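Local structure of beta-1,3-glucanosyltransferase (Rhizomucor miehei CAU432, 4WTP) at residues Gly193-Ile196 and Asp197-Ala200; Ala200-Leu203 and Met204-Asp208. The protein is a fungal carbohydrate-active enzyme of glycosyl hydrolase family 17, built around a barrel of eight parallel beta strands ringed by helices. All coordinates share one frame; numbering follows the deposited sequence.

Interaction 1: Gly193-Ile196 and Asp197-Ala200; sequences GVTI and DNAA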
loop_
_atom_site.group_PDB
_atom_site.type_symbol
_atom_site.label_atom_id
_atom_site.label_comp_id
_atom_site.label_asym_id
_atom_site.label_seq_id
_atom_site.Cartn_x
_atom_site.Cartn_y
_atom_site.Cartn_z
ATOM N N GLY A 193 10.727 15.918 5.473
ATOM C CA GLY A 193 10.749 17.198 6.184
ATOM C C GLY A 193 9.979 18.309 5.490
ATOM O O GLY A 193 10.168 19.490 5.822
ATOM N N VAL A 194 9.113 17.960 4.537
ATOM C CA VAL A 194 8.301 18.939 3.788
ATOM C C VAL A 194 7.161 19.471 4.670
ATOM O O VAL A 194 6.439 18.691 5.306
ATOM C CB VAL A 194 7.752 18.305 2.508
ATOM C CG1 VAL A 194 6.851 19.265 1.737
ATOM C CG2 VAL A 194 8.920 17.833 1.628
ATOM N N THR A 195 7.018 20.782 4.731
ATOM C CA THR A 195 5.954 21.368 5.551
ATOM C C THR A 195 4.595 20.966 4.970
ATOM O O THR A 195 4.444 20.804 3.756
ATOM C CB THR A 195 6.106 22.897 5.658
ATOM O OG1 THR A 195 5.226 23.414 6.672
ATOM C CG2 THR A 195 5.813 23.584 4.320
ATOM N N ILE A 196 3.596 20.879 5.843
ATOM C CA ILE A 196 2.313 20.334 5.442
ATOM C C ILE A 196 1.684 21.015 4.205
ATOM O O ILE A 196 1.102 20.349 3.332
ATOM C CB ILE A 196 1.344 20.301 6.645
ATOM C CG1 ILE A 196 -0.001 19.665 6.249
ATOM C CG2 ILE A 196 1.170 21.694 7.295
ATOM C CD1 ILE A 196 0.073 18.222 5.745
ATOM N N ASP A 197 1.771 22.340 4.107
ATOM C CA ASP A 197 1.104 23.042 3.009
ATOM C C ASP A 197 1.621 22.626 1.639
ATOM O O ASP A 197 0.923 22.770 0.619
ATOM C CB ASP A 197 1.255 24.564 3.173
ATOM C CG ASP A 197 0.459 25.115 4.305
ATOM O OD1 ASP A 197 -0.356 24.385 4.884
ATOM O OD2 ASP A 197 0.637 26.317 4.592
ATOM N N ASN A 198 2.869 22.157 1.621
ATOM C CA ASN A 198 3.549 21.761 0.403
ATOM C C ASN A 198 3.566 20.228 0.175
ATOM O O ASN A 198 4.086 19.774 -0.812
ATOM C CB ASN A 198 5.021 22.266 0.429
ATOM C CG ASN A 198 5.186 23.742 0.807
ATOM O OD1 ASN A 198 4.231 24.492 0.857
ATOM N ND2 ASN A 198 6.419 24.141 1.099
ATOM N N ALA A 199 3.008 19.449 1.089
ATOM C CA ALA A 199 3.256 18.015 1.085
ATOM C C ALA A 199 2.584 17.278 -0.083
ATOM O O ALA A 199 3.250 16.479 -0.782
ATOM C CB ALA A 199 2.850 17.434 2.415
ATOM N N ALA A 200 1.302 17.542 -0.333
ATOM C CA ALA A 200 0.624 16.875 -1.441
ATOM C C ALA A 200 1.207 17.313 -2.776
ATOM O O ALA A 200 1.266 16.511 -3.728
ATOM C CB ALA A 200 -0.852 17.147 -1.390
HETATM O O HOH W 1 2.907 24.318 5.872
HETATM O O HOH W 2 -0.549 19.131 1.404
#
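V194 lays its CG1 methyl against the start of helix 196-212, 3.8 Å from N198 CB. The same methyl meets A199 more loosely, with CG1 4.5 Å from CB of A199, so one branch of the valine serves two successive residues. T195 crosses N198 obliquely: its CG2 comes within 3.3 Å of N198 ND2, methyl against the amide end. With OG1 anti to the backbone N (chi1 -168°), the threonine hydroxyl is turned away from that amide to a water, which accepts a 2.9 Å hydrogen bond from D197 N. I196 brings its CD1 to 4.4 Å from A199 CB, a light apolar contact.

Two backbone bonds close the turn, each reaching three residues back. N198 N binds T195 O at 3.0 Å in a bent bond. A199 N meets I196 O at 3.1 Å, almost straight (170°). I196 O also accepts a hydrogen bond from a second water, 2.8 Å away, and this water in turn accepts from A200 N; one carbonyl oxygen is thus gripped twice.

The buried A199 methyl packs on Y246 of helix 240-256 and on P189 and W226 of loops, while S236 OG bonds to V194 O. Backbone bonds from residue i to i-3 and two bridging waters mark the first turn of the helix that follows strand 182-186, as the chain enters the helical layer of a beta/alpha barrel.

Interaction 2: Ala200-Leu203 and Met204-Asp208; sequences ADTL and MSHYD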
loop_
_atom_site.group_PDB
_atom_site.type_symbol
_atom_site.label_atom_id
_atom_site.label_comp_id
_atom_site.label_asym_id
_atom_site.label_seq_id
_atom_site.Cartn_x
_atom_site.Cartn_y
_atom_site.Cartn_z
ATOM N N ALA A 200 1.302 17.542 -0.333
ATOM C CA ALA A 200 0.624 16.875 -1.441
ATOM C C ALA A 200 1.207 17.313 -2.776
ATOM O O ALA A 200 1.266 16.511 -3.728
ATOM C CB ALA A 200 -0.852 17.147 -1.390
ATOM N N ASP A 201 1.643 18.566 -2.843
ATOM C CA ASP A 201 2.225 19.023 -4.101
ATOM C C ASP A 201 3.551 18.264 -4.357
ATOM O O ASP A 201 3.817 17.847 -5.507
ATOM C CB ASP A 201 2.414 20.533 -4.072
ATOM C CG ASP A 201 1.075 21.300 -4.042
ATOM O OD1 ASP A 201 0.021 20.776 -4.497
ATOM O OD2 ASP A 201 1.071 22.435 -3.532
ATOM N N THR A 202 4.387 18.077 -3.324
ATOM C CA THR A 202 5.649 17.324 -3.435
ATOM C C THR A 202 5.340 15.880 -3.819
ATOM O O THR A 202 6.072 15.293 -4.613
ATOM C CB THR A 202 6.396 17.336 -2.091
ATOM O OG1 THR A 202 6.794 18.675 -1.800
ATOM C CG2 THR A 202 7.643 16.449 -2.096
ATOM N N LEU A 203 4.282 15.281 -3.251
ATOM C CA LEU A 203 3.887 13.927 -3.617
ATOM C C LEU A 203 3.673 13.859 -5.133
ATOM O O LEU A 203 4.114 12.936 -5.786
ATOM C CB LEU A 203 2.585 13.563 -2.905
ATOM C CG LEU A 203 2.043 12.182 -3.287
ATOM C CD1 LEU A 203 2.907 11.112 -2.634
ATOM C CD2 LEU A 203 0.612 12.021 -2.816
ATOM N N MET A 204 2.998 14.855 -5.694
ATOM C CA MET A 204 2.713 14.861 -7.119
ATOM C C MET A 204 3.971 15.032 -7.974
ATOM O O MET A 204 4.086 14.418 -9.048
ATOM C CB MET A 204 1.657 15.928 -7.454
ATOM C CG MET A 204 0.227 15.553 -7.064
ATOM S SD MET A 204 -0.439 14.093 -7.906
ATOM C CE MET A 204 0.472 14.103 -9.442
ATOM N N SER A 205 4.901 15.854 -7.510
ATOM C CA SER A 205 6.188 15.991 -8.194
ATOM C C SER A 205 6.931 14.660 -8.236
ATOM O O SER A 205 7.514 14.278 -9.261
ATOM C CB SER A 205 7.042 17.059 -7.530
ATOM O OG SER A 205 6.569 18.329 -7.908
ATOM N N HIS A 206 6.910 13.936 -7.126
ATOM C CA HIS A 206 7.553 12.624 -7.066
ATOM C C HIS A 206 6.834 11.648 -7.984
ATOM O O HIS A 206 7.500 10.880 -8.708
ATOM C CB HIS A 206 7.592 12.098 -5.635
ATOM C CG HIS A 206 8.485 12.872 -4.723
ATOM N ND1 HIS A 206 9.386 13.774 -5.165
ATOM C CD2 HIS A 206 8.619 12.823 -3.350
ATOM C CE1 HIS A 206 10.057 14.285 -4.108
ATOM N NE2 HIS A 206 9.576 13.711 -3.000
ATOM N N TYR A 207 5.494 11.726 -8.035
ATOM C CA TYR A 207 4.737 10.906 -8.962
ATOM C C TYR A 207 5.202 11.138 -10.394
ATOM O O TYR A 207 5.382 10.193 -11.138
ATOM C CB TYR A 207 3.242 11.215 -8.810
ATOM C CG TYR A 207 2.362 10.495 -9.785
ATOM C CD1 TYR A 207 1.952 9.190 -9.519
ATOM C CD2 TYR A 207 1.973 11.094 -10.996
ATOM C CE1 TYR A 207 1.169 8.497 -10.405
ATOM C CE2 TYR A 207 1.187 10.387 -11.903
ATOM C CZ TYR A 207 0.773 9.089 -11.589
ATOM O OH TYR A 207 0.003 8.344 -12.473
ATOM N N ASP A 208 5.424 12.395 -10.753
ATOM C CA ASP A 208 5.833 12.692 -12.131
ATOM C C ASP A 208 7.204 12.111 -12.442
ATOM O O ASP A 208 7.457 11.736 -13.586
ATOM C CB ASP A 208 5.814 14.198 -12.384
ATOM C CG ASP A 208 4.407 14.753 -12.480
ATOM O OD1 ASP A 208 3.462 13.958 -12.706
ATOM O OD2 ASP A 208 4.268 15.983 -12.370
HETATM O O HOH W 3 3.170 19.081 -8.040
#
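The H206 imidazole has T202 O over one face, 3.4 Å above its plane and offset toward the rim. T202 CG2 lies over that same face, 3.9 Å from the ring centroid and 29° off the normal, in a CH-pi contact. The pair sits one turn apart on helix 196-212, the helix of a beta-alpha-beta unit between strands 182-186 and 219-223, and the two side chains lean alongside each other in a common direction. T202 has CG2 anti to its backbone N, which carries the methyl forward to the ring; OG1 turns back to N198 O. H206 CG stands anti to the carbonyl carbon (chi1 -68°), leaning the ring back over the preceding turn. E192 OE1 holds the ring by its NE2, and Y169 stacks on it, so its orientation is fixed from several directions.

L203 and Y207 turn inward instead. L203 packs on M185 of strand 182-186 and on Y246 and V250 of helix 240-256; Y207 also rests on M185 and hands its OH to V219 O. Regular alpha-helical bonds link the turns: H206 N to T202 O at 3.0 Å and Y207 N to L203 O at 2.9 Å. On the outer side D201 O accepts two hydrogen bonds, one from S205 N at 3.0 Å and one from a water 2.9 Å away.

Both interactions belong to helix 196-212 and share A200, with centres about 10 Å apart. Interaction 1 is a surface contact at the helix start, where the chain arrives from a loop; its backbone bonds span three residues, and two waters bridge T195 OG1 to D197 N and I196 O to A200 N. Interaction 2, farther along and partly buried, has settled into bonds spanning four residues, and its side chains reach strand 182-186 of the barrel as well as neighbouring helix 240-256, which both contacts touch. They meet in a packing contact: V194 CG1 lies 3.6 Å from T202 OG1. Methyl contacts and backbone bonds make up the first, whereas an imidazole with a carbonyl oxygen and a CH-pi methyl over one face marks the second.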